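Local coordinates for export chaperone SatS (Mycobacterium tuberculosis H37Rv, PDB 6DNM), which acts as a chaperone for the SecA2 protein export pathway, through which mycobacteria export a subset of their proteins, at residues Val153-Asp158 with Gly163-Pro168. Residues are numbered along the deposited sequence; the frame is centred on the assembly and turned at random.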
loop_
_atom_site.group_PDB
_atom_site.type_symbol
_atom_site.label_atom_id
_atom_site.label_comp_id
_atom_site.label_asym_id
_atom_site.label_seq_id
_atom_site.Cartn_x
_atom_site.Cartn_y
_atom_site.Cartn_z
ATOM N N VAL A 153 3.057 -8.345 -15.789
ATOM C CA VAL A 153 3.499 -7.191 -15.015
ATOM C C VAL A 153 4.885 -6.745 -15.464
ATOM O O VAL A 153 5.127 -5.553 -15.689
ATOM C CB VAL A 153 3.461 -7.532 -13.518
ATOM C CG1 VAL A 153 4.177 -6.455 -12.697
ATOM C CG2 VAL A 153 2.017 -7.701 -13.069
ATOM N N ALA A 154 5.823 -7.694 -15.598
ATOM C CA ALA A 154 7.181 -7.327 -16.000
ATOM C C ALA A 154 7.175 -6.645 -17.363
ATOM O O ALA A 154 7.895 -5.661 -17.580
ATOM C CB ALA A 154 8.098 -8.554 -15.986
ATOM N N TYR A 155 6.345 -7.136 -18.287
ATOM C CA TYR A 155 6.270 -6.525 -19.606
ATOM C C TYR A 155 5.759 -5.089 -19.531
ATOM O O TYR A 155 6.351 -4.183 -20.131
ATOM C CB TYR A 155 5.398 -7.370 -20.535
ATOM C CG TYR A 155 5.263 -6.726 -21.898
ATOM C CD1 TYR A 155 6.279 -6.841 -22.841
ATOM C CD2 TYR A 155 4.143 -5.971 -22.231
ATOM C CE1 TYR A 155 6.176 -6.242 -24.082
ATOM C CE2 TYR A 155 4.032 -5.365 -23.479
ATOM C CZ TYR A 155 5.052 -5.505 -24.397
ATOM O OH TYR A 155 4.945 -4.901 -25.635
ATOM N N VAL A 156 4.659 -4.860 -18.802
ATOM C CA VAL A 156 4.084 -3.517 -18.713
ATOM C C VAL A 156 5.077 -2.548 -18.083
ATOM O O VAL A 156 5.178 -1.387 -18.494
ATOM C CB VAL A 156 2.744 -3.537 -17.947
ATOM C CG1 VAL A 156 2.262 -2.103 -17.643
ATOM C CG2 VAL A 156 1.678 -4.311 -18.716
ATOM N N LEU A 157 5.818 -3.002 -17.071
ATOM C CA LEU A 157 6.720 -2.111 -16.352
ATOM C C LEU A 157 8.026 -1.848 -17.088
ATOM O O LEU A 157 8.804 -1.001 -16.634
ATOM C CB LEU A 157 7.006 -2.669 -14.956
ATOM C CG LEU A 157 5.789 -2.741 -14.040
ATOM C CD1 LEU A 157 6.188 -3.294 -12.679
ATOM C CD2 LEU A 157 5.190 -1.350 -13.893
ATOM N N ASP A 158 8.291 -2.540 -18.199
ATOM C CA ASP A 158 9.531 -2.352 -18.953
ATOM C C ASP A 158 9.217 -1.872 -20.363
ATOM O O ASP A 158 8.942 -2.694 -21.254
ATOM C CB ASP A 158 10.326 -3.656 -19.001
ATOM C CG ASP A 158 11.667 -3.509 -19.699
ATOM O OD1 ASP A 158 12.011 -2.399 -20.161
ATOM O OD2 ASP A 158 12.383 -4.530 -19.799
ATOM N N GLY A 163 8.862 -8.693 -25.415
ATOM C CA GLY A 163 8.240 -9.981 -25.180
ATOM C C GLY A 163 6.782 -9.839 -24.800
ATOM O O GLY A 163 6.407 -10.104 -23.654
ATOM N N LYS A 164 5.951 -9.417 -25.745
ATOM C CA LYS A 164 4.573 -9.058 -25.411
ATOM C C LYS A 164 3.719 -10.302 -25.187
ATOM O O LYS A 164 3.595 -11.134 -26.094
ATOM C CB LYS A 164 3.959 -8.190 -26.502
ATOM C CG LYS A 164 2.497 -7.860 -26.258
ATOM C CD LYS A 164 1.894 -7.089 -27.416
ATOM C CE LYS A 164 0.958 -5.998 -26.931
ATOM N NZ LYS A 164 0.873 -4.879 -27.916
ATOM N N PRO A 165 3.122 -10.464 -24.012
ATOM C CA PRO A 165 2.197 -11.586 -23.805
ATOM C C PRO A 165 1.017 -11.467 -24.752
ATOM O O PRO A 165 0.544 -10.367 -25.044
ATOM C CB PRO A 165 1.754 -11.403 -22.347
ATOM C CG PRO A 165 2.836 -10.605 -21.716
ATOM C CD PRO A 165 3.323 -9.675 -22.786
ATOM N N THR A 166 0.542 -12.611 -25.230
ATOM C CA THR A 166 -0.473 -12.660 -26.271
ATOM C C THR A 166 -1.807 -13.147 -25.712
ATOM O O THR A 166 -1.859 -13.934 -24.761
ATOM C CB THR A 166 -0.020 -13.569 -27.421
ATOM O OG1 THR A 166 0.495 -14.793 -26.887
ATOM C CG2 THR A 166 1.086 -12.888 -28.217
ATOM N N ALA A 167 -2.891 -12.669 -26.318
ATOM C CA ALA A 167 -4.232 -12.975 -25.846
ATOM C C ALA A 167 -4.540 -14.465 -26.003
ATOM O O ALA A 167 -3.992 -15.134 -26.885
ATOM C CB ALA A 167 -5.249 -12.178 -26.656
ATOM N N PRO A 168 -5.431 -15.015 -25.161
ATOM C CA PRO A 168 -6.142 -14.317 -24.084
ATOM C C PRO A 168 -5.320 -14.174 -22.814
ATOM O O PRO A 168 -4.271 -14.807 -22.649
ATOM C CB PRO A 168 -7.351 -15.215 -23.828
ATOM C CG PRO A 168 -6.890 -16.556 -24.184
ATOM C CD PRO A 168 -5.918 -16.398 -25.325
#
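A chi1 of 178° sets Tyr-155 CG opposite the backbone N and beside the carbonyl carbon, and carries the phenol ring off the last turn of helix 148-157 to meet Gly-163, Lys-164 and Pro-165, where the connecting loop has doubled back on its way to helix 170-185. This is a loop between two helices folding back on the helix it has just left; the ring is covered by CH-pi contacts. Two carbons do most of this over one face of the ring. Lys-164 CA lies 3.8 Å from the Tyr-155 ring centroid, 21° off the ring normal and shifted toward the rim, where Tyr-155 CE1 is the ring atom nearest to Lys-164 CA. Pro-165 CD comes down nearer the root of the ring, 3.6 Å from Tyr-155 CG. The outer end is covered by aliphatic side chain: Lys-164 CB touches Tyr-155 OH at 3.5 Å, and CG follows slightly farther off. From there the lysine chain bends at chi3 (-140°) and leads away to a salt bridge between Lys-164 NZ and Asp-113 OD1, outside this contact. Pro-112, in the loop between helices 104-110 and 117-134 that also carries Asp-113, touches the tyrosine as well. Pro-165, buried, also packs on Gln-151 and Leu-152, earlier in the same helix as Tyr-155. On the Gly-163 side, the carbonyl O approaches Tyr-155 CD1 obliquely, at 3.4 Å.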